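Side-chain contacts in papillomavirus transcription factor E2 (PDB 1QQH), which regulates viral transcription as papillomavirus E2, here represented by part of its N-terminal activation domain, and probably also serves viral DNA replication as related E2 proteins do: residues A[8-13]-A[35-40]; A[69-74]-A[137-142]. The protein carries 1 engineered substitution. One frame throughout, in Å; residues are numbered along the deposited sequence.

Contact 1 (8-13 with 35-40) joins helix 3-19 to the short helix 34-37 in the helical part of the fragment, and closes before contact 2 (69-74 with 137-142) opens along the chain. Contact 2 lies at the antiparallel sheet, where strand 63-75 meets the loop after strand 134-136. Their centres are about 18 Å apart, yet they meet: L36 CD1 rests 3.7 Å from W69 CH2, and E40 O weakly accepts from W69 NE1. Strand 45-56, paired with 63-75, is the shared element, since F45 touches L10, A13 and W37 as well as Y73. F45 and the L36 to W69 contact thus link the helices to the sheet of this activation-domain fragment.

Contact 1. Residues A[8-13]-A[35-40]; sequences IELQMA and ELWNTE
L10 and A13 of helix 3-19 take up the indole of W37, the last residue of the short helix 34-37; this is helix-to-helix packing through a single large ring in the E2 activation domain. W37 starts out with CG anti to its own N (chi1 173°), and its CB bond already aims at the longer helix. The tight part is made by L10 and A13. Over one indole face, L10 CD1 sits 3.8 Å from the centroid of the five-membered ring and 27° off its normal, a CH-pi contact shifted toward the rim, and the same methyl comes to 3.5 Å from W37 CD2. A13 CB meets the far end of the indole obliquely, 3.5 Å from W37 CH2. F45 of strand 45-56 also meets the W37 ring and touches both L10 and A13, so the ring sits in a buried apolar cluster, while L10 reaches Q11 of the second subunit as well.

The looser side belongs to E9. Its CG stands near the plane of the indole, at the edge, 4.1 Å from W37 CZ2. Beyond CG the partly exposed chain runs on extended, and the carboxylate, turned 77° from the ring plane, makes no close contact with the indole. No hydrogen bond crosses between the segments. Polar anchoring comes instead at the end of the short helix, where K46 NZ donates to L36 O and T39 O, and T39 OG1 donates to E35 O over 2.7 Å.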
loop_
_atom_site.group_PDB
_atom_site.type_symbol
_atom_site.label_atom_id
_atom_site.label_comp_id
_atom_site.label_asym_id
_atom_site.label_seq_id
_atom_site.Cartn_x
_atom_site.Cartn_y
_atom_site.Cartn_z
ATOM N N ILE A 8 2.417 10.294 -9.482
ATOM C CA ILE A 8 2.863 11.318 -8.541
ATOM C C ILE A 8 1.739 11.771 -7.609
ATOM O O ILE A 8 1.940 11.929 -6.401
ATOM C CB ILE A 8 3.402 12.559 -9.287
ATOM C CG1 ILE A 8 4.323 12.127 -10.434
ATOM C CG2 ILE A 8 4.158 13.459 -8.320
ATOM C CD1 ILE A 8 5.556 11.352 -9.996
ATOM N N GLU A 9 0.560 11.986 -8.178
ATOM C CA GLU A 9 -0.598 12.417 -7.405
ATOM C C GLU A 9 -0.949 11.336 -6.388
ATOM O O GLU A 9 -1.159 11.611 -5.205
ATOM C CB GLU A 9 -1.779 12.666 -8.348
ATOM C CG GLU A 9 -2.999 13.290 -7.693
ATOM C CD GLU A 9 -4.019 13.777 -8.712
ATOM O OE1 GLU A 9 -5.043 14.362 -8.297
ATOM O OE2 GLU A 9 -3.798 13.577 -9.930
ATOM N N LEU A 10 -0.998 10.097 -6.865
ATOM C CA LEU A 10 -1.311 8.958 -6.018
ATOM C C LEU A 10 -0.317 8.854 -4.865
ATOM O O LEU A 10 -0.698 8.640 -3.715
ATOM C CB LEU A 10 -1.289 7.674 -6.852
ATOM C CG LEU A 10 -1.502 6.362 -6.101
ATOM C CD1 LEU A 10 -2.810 6.415 -5.345
ATOM C CD2 LEU A 10 -1.486 5.198 -7.083
ATOM N N GLN A 11 0.964 9.016 -5.178
ATOM C CA GLN A 11 2.001 8.929 -4.162
ATOM C C GLN A 11 1.808 9.970 -3.064
ATOM O O GLN A 11 1.911 9.659 -1.878
ATOM C CB GLN A 11 3.373 9.111 -4.789
ATOM C CG GLN A 11 4.443 8.368 -4.035
ATOM C CD GLN A 11 4.277 6.872 -4.174
ATOM O OE1 GLN A 11 4.401 6.326 -5.273
ATOM N NE2 GLN A 11 3.986 6.200 -3.063
ATOM N N MET A 12 1.544 11.210 -3.459
ATOM C CA MET A 12 1.332 12.259 -2.478
ATOM C C MET A 12 0.114 11.931 -1.626
ATOM O O MET A 12 0.140 12.095 -0.404
ATOM C CB MET A 12 1.155 13.615 -3.161
ATOM C CG MET A 12 2.460 14.192 -3.708
ATOM S SD MET A 12 3.826 14.132 -2.485
ATOM C CE MET A 12 3.300 15.432 -1.305
ATOM N N ALA A 13 -0.948 11.451 -2.270
ATOM C CA ALA A 13 -2.164 11.088 -1.549
ATOM C C ALA A 13 -1.832 10.029 -0.503
ATOM O O ALA A 13 -2.249 10.133 0.654
ATOM C CB ALA A 13 -3.210 10.556 -2.519
ATOM N N GLU A 35 -4.995 1.847 -10.734
ATOM C CA GLU A 35 -6.249 1.511 -11.401
ATOM C C GLU A 35 -7.461 1.947 -10.589
ATOM O O GLU A 35 -8.376 2.583 -11.112
ATOM C CB GLU A 35 -6.338 0.007 -11.670
ATOM C CG GLU A 35 -5.553 -0.478 -12.875
ATOM C CD GLU A 35 -5.980 0.197 -14.171
ATOM O OE1 GLU A 35 -7.188 0.506 -14.338
ATOM O OE2 GLU A 35 -5.100 0.404 -15.034
ATOM N N LEU A 36 -7.461 1.597 -9.308
ATOM C CA LEU A 36 -8.559 1.949 -8.418
ATOM C C LEU A 36 -8.573 3.446 -8.132
ATOM O O LEU A 36 -9.629 4.063 -8.056
ATOM C CB LEU A 36 -8.439 1.167 -7.108
ATOM C CG LEU A 36 -9.575 1.392 -6.109
ATOM C CD1 LEU A 36 -10.900 1.035 -6.768
ATOM C CD2 LEU A 36 -9.344 0.537 -4.867
ATOM N N TRP A 37 -7.385 4.019 -7.978
ATOM C CA TRP A 37 -7.233 5.439 -7.713
ATOM C C TRP A 37 -7.937 6.239 -8.802
ATOM O O TRP A 37 -8.598 7.233 -8.519
ATOM C CB TRP A 37 -5.746 5.790 -7.665
ATOM C CG TRP A 37 -5.443 7.259 -7.553
ATOM C CD1 TRP A 37 -4.863 8.055 -8.506
ATOM C CD2 TRP A 37 -5.715 8.111 -6.435
ATOM N NE1 TRP A 37 -4.757 9.346 -8.049
ATOM C CE2 TRP A 37 -5.274 9.410 -6.781
ATOM C CE3 TRP A 37 -6.291 7.904 -5.174
ATOM C CZ2 TRP A 37 -5.392 10.498 -5.909
ATOM C CZ3 TRP A 37 -6.410 8.985 -4.308
ATOM C CH2 TRP A 37 -5.960 10.269 -4.683
ATOM N N ASN A 38 -7.809 5.791 -10.046
ATOM C CA ASN A 38 -8.441 6.486 -11.158
ATOM C C ASN A 38 -9.888 6.081 -11.403
ATOM O O ASN A 38 -10.493 6.491 -12.391
ATOM C CB ASN A 38 -7.630 6.285 -12.439
ATOM C CG ASN A 38 -6.293 6.991 -12.385
ATOM O OD1 ASN A 38 -6.235 8.201 -12.157
ATOM N ND2 ASN A 38 -5.209 6.242 -12.588
ATOM N N THR A 39 -10.442 5.274 -10.511
ATOM C CA THR A 39 -11.821 4.841 -10.648
ATOM C C THR A 39 -12.691 5.758 -9.794
ATOM O O THR A 39 -12.252 6.259 -8.760
ATOM C CB THR A 39 -11.996 3.393 -10.168
ATOM O OG1 THR A 39 -11.078 2.545 -10.866
ATOM C CG2 THR A 39 -13.411 2.917 -10.421
ATOM N N GLU A 40 -13.920 5.983 -10.240
ATOM C CA GLU A 40 -14.855 6.839 -9.523
ATOM C C GLU A 40 -15.255 6.263 -8.172
ATOM O O GLU A 40 -15.499 5.065 -8.048
ATOM C CB GLU A 40 -16.108 7.060 -10.370
ATOM C CG GLU A 40 -15.894 7.994 -11.542
ATOM C CD GLU A 40 -15.716 9.432 -11.105
ATOM O OE1 GLU A 40 -15.298 9.660 -9.948
ATOM O OE2 GLU A 40 -15.985 10.336 -11.925
#

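Contact 2. Residues A[69-74]-A[137-142]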
loop_
_atom_site.group_PDB
_atom_site.type_symbol
_atom_site.label_atom_id
_atom_site.label_comp_id
_atom_site.label_asym_id
_atom_site.label_seq_id
_atom_site.Cartn_x
_atom_site.Cartn_y
_atom_site.Cartn_z
ATOM N N TRP A 69 -19.067 1.896 -2.659
ATOM C CA TRP A 69 -18.029 1.633 -1.671
ATOM C C TRP A 69 -18.477 1.814 -0.220
ATOM O O TRP A 69 -18.997 2.863 0.149
ATOM C CB TRP A 69 -16.832 2.526 -1.971
ATOM C CG TRP A 69 -16.364 2.386 -3.397
ATOM C CD1 TRP A 69 -16.636 3.224 -4.444
ATOM C CD2 TRP A 69 -15.568 1.320 -3.933
ATOM N NE1 TRP A 69 -16.057 2.745 -5.592
ATOM C CE2 TRP A 69 -15.398 1.577 -5.309
ATOM C CE3 TRP A 69 -14.981 0.172 -3.381
ATOM C CZ2 TRP A 69 -14.670 0.728 -6.143
ATOM C CZ3 TRP A 69 -14.253 -0.674 -4.212
ATOM C CH2 TRP A 69 -14.105 -0.389 -5.580
ATOM N N ASP A 70 -18.284 0.787 0.605
ATOM C CA ASP A 70 -18.680 0.876 2.015
ATOM C C ASP A 70 -18.006 2.070 2.673
ATOM O O ASP A 70 -18.598 2.747 3.507
ATOM C CB ASP A 70 -18.297 -0.388 2.789
ATOM C CG ASP A 70 -19.266 -1.539 2.561
ATOM O OD1 ASP A 70 -20.403 -1.299 2.107
ATOM O OD2 ASP A 70 -18.894 -2.693 2.858
ATOM N N SER A 71 -16.764 2.333 2.283
ATOM C CA SER A 71 -16.025 3.441 2.856
ATOM C C SER A 71 -15.325 4.264 1.801
ATOM O O SER A 71 -14.574 3.736 0.997
ATOM C CB SER A 71 -14.994 2.914 3.855
ATOM O OG SER A 71 -15.625 2.148 4.868
ATOM N N VAL A 72 -15.577 5.566 1.815
ATOM C CA VAL A 72 -14.955 6.479 0.871
ATOM C C VAL A 72 -14.058 7.429 1.646
ATOM O O VAL A 72 -14.489 8.040 2.633
ATOM C CB VAL A 72 -16.010 7.296 0.110
ATOM C CG1 VAL A 72 -15.324 8.355 -0.754
ATOM C CG2 VAL A 72 -16.860 6.367 -0.749
ATOM N N TYR A 73 -12.810 7.538 1.206
ATOM C CA TYR A 73 -11.837 8.409 1.851
ATOM C C TYR A 73 -11.516 9.578 0.940
ATOM O O TYR A 73 -10.901 9.415 -0.115
ATOM C CB TYR A 73 -10.548 7.642 2.177
ATOM C CG TYR A 73 -10.755 6.432 3.063
ATOM C CD1 TYR A 73 -11.499 5.345 2.621
ATOM C CD2 TYR A 73 -10.231 6.388 4.354
ATOM C CE1 TYR A 73 -11.721 4.236 3.441
ATOM C CE2 TYR A 73 -10.447 5.290 5.184
ATOM C CZ TYR A 73 -11.193 4.218 4.724
ATOM O OH TYR A 73 -11.428 3.131 5.531
ATOM N N TYR A 74 -11.949 10.764 1.351
ATOM C CA TYR A 74 -11.699 11.964 0.575
ATOM C C TYR A 74 -10.865 12.907 1.419
ATOM O O TYR A 74 -10.783 12.757 2.638
ATOM C CB TYR A 74 -13.024 12.623 0.186
ATOM C CG TYR A 74 -13.837 13.129 1.354
ATOM C CD1 TYR A 74 -13.706 14.445 1.795
ATOM C CD2 TYR A 74 -14.759 12.301 2.005
ATOM C CE1 TYR A 74 -14.474 14.935 2.848
ATOM C CE2 TYR A 74 -15.536 12.780 3.068
ATOM C CZ TYR A 74 -15.391 14.101 3.481
ATOM O OH TYR A 74 -16.167 14.606 4.503
ATOM N N SER A 137 -23.663 2.412 3.797
ATOM C CA SER A 137 -22.978 1.670 4.835
ATOM C C SER A 137 -23.074 2.539 6.084
ATOM O O SER A 137 -23.521 3.688 6.020
ATOM C CB SER A 137 -21.513 1.471 4.453
ATOM O OG SER A 137 -20.801 0.805 5.483
ATOM N N THR A 138 -22.660 1.995 7.219
ATOM C CA THR A 138 -22.693 2.739 8.471
ATOM C C THR A 138 -21.367 3.479 8.701
ATOM O O THR A 138 -21.221 4.218 9.669
ATOM C CB THR A 138 -22.966 1.793 9.656
ATOM O OG1 THR A 138 -21.997 0.740 9.658
ATOM C CG2 THR A 138 -24.344 1.180 9.538
ATOM N N SER A 139 -20.413 3.282 7.795
ATOM C CA SER A 139 -19.103 3.924 7.882
ATOM C C SER A 139 -19.151 5.429 8.129
ATOM O O SER A 139 -19.932 6.152 7.499
ATOM C CB SER A 139 -18.301 3.682 6.596
ATOM O OG SER A 139 -17.976 2.314 6.425
ATOM N N ASP A 140 -18.304 5.892 9.048
ATOM C CA ASP A 140 -18.195 7.313 9.365
ATOM C C ASP A 140 -16.720 7.623 9.645
ATOM O O ASP A 140 -15.859 6.778 9.403
ATOM C CB ASP A 140 -19.087 7.685 10.560
ATOM C CG ASP A 140 -18.658 7.018 11.858
ATOM O OD1 ASP A 140 -17.699 6.210 11.843
ATOM O OD2 ASP A 140 -19.294 7.307 12.906
ATOM N N ASP A 141 -16.423 8.823 10.139
ATOM C CA ASP A 141 -15.039 9.206 10.421
ATOM C C ASP A 141 -14.277 8.236 11.326
ATOM O O ASP A 141 -13.049 8.268 11.374
ATOM C CB ASP A 141 -14.976 10.606 11.036
ATOM C CG ASP A 141 -15.207 11.704 10.016
ATOM O OD1 ASP A 141 -14.747 11.562 8.862
ATOM O OD2 ASP A 141 -15.833 12.723 10.375
ATOM N N THR A 142 -15.003 7.381 12.037
ATOM C CA THR A 142 -14.387 6.411 12.934
ATOM C C THR A 142 -13.467 5.448 12.185
ATOM O O THR A 142 -13.796 4.986 11.088
ATOM C CB THR A 142 -15.460 5.571 13.670
ATOM O OG1 THR A 142 -16.284 6.433 14.460
ATOM C CG2 THR A 142 -14.805 4.537 14.577
HETATM O O HOH W 1 -21.896 2.663 1.231
#
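S139 brings its side chain from the loop after strand 134-136 up against D70 and S71, where strand 63-75 turns a corner. Its CB is already in contact, 3.2 Å from D70 O and 3.5 Å from S71 OG. One bond further out, OG is set anti to the carbonyl carbon (chi1 -66°). There it hydrogen-bonds S71 OG over 2.8 Å; either hydroxyl could donate. The same S139 OG lies 3.0 Å from D70 O. A weak bond of 3.3 Å, again of undecided direction, links S139 OG to S137 OG. The tip of this one serine thus stands among three oxygens.

S137 flanks it. Its CB packs 3.3 Å from D70 O, and its OG, anti to the backbone N (chi1 177°), is directed toward S139. The D70 carboxylate meets S137 through carbon, with D70 OD1 3.8 Å from S137 CB. Beside this approach a water bridges W69 O and S137 N, accepting from S137 N at 3.1 Å.

The strand presents D70 and S71 through a classic beta bulge: both face K47 of strand 45-56, and their backbones bond to G48 and K47 respectively. Farther along the loop, D140 OD1 accepts from T142 N in an Asx turn, the donor approaching from well above the carboxylate plane, 63° out of it. D141 OD1 accepts from K83 N of strand 81-89.

Each serine hydroxyl can both donate and accept a hydrogen bond, and the S71 OG to S139 OG distance fits either as donor. The contact therefore rests on neutral hydroxyls and a backbone carbonyl, with no salt bridge across it.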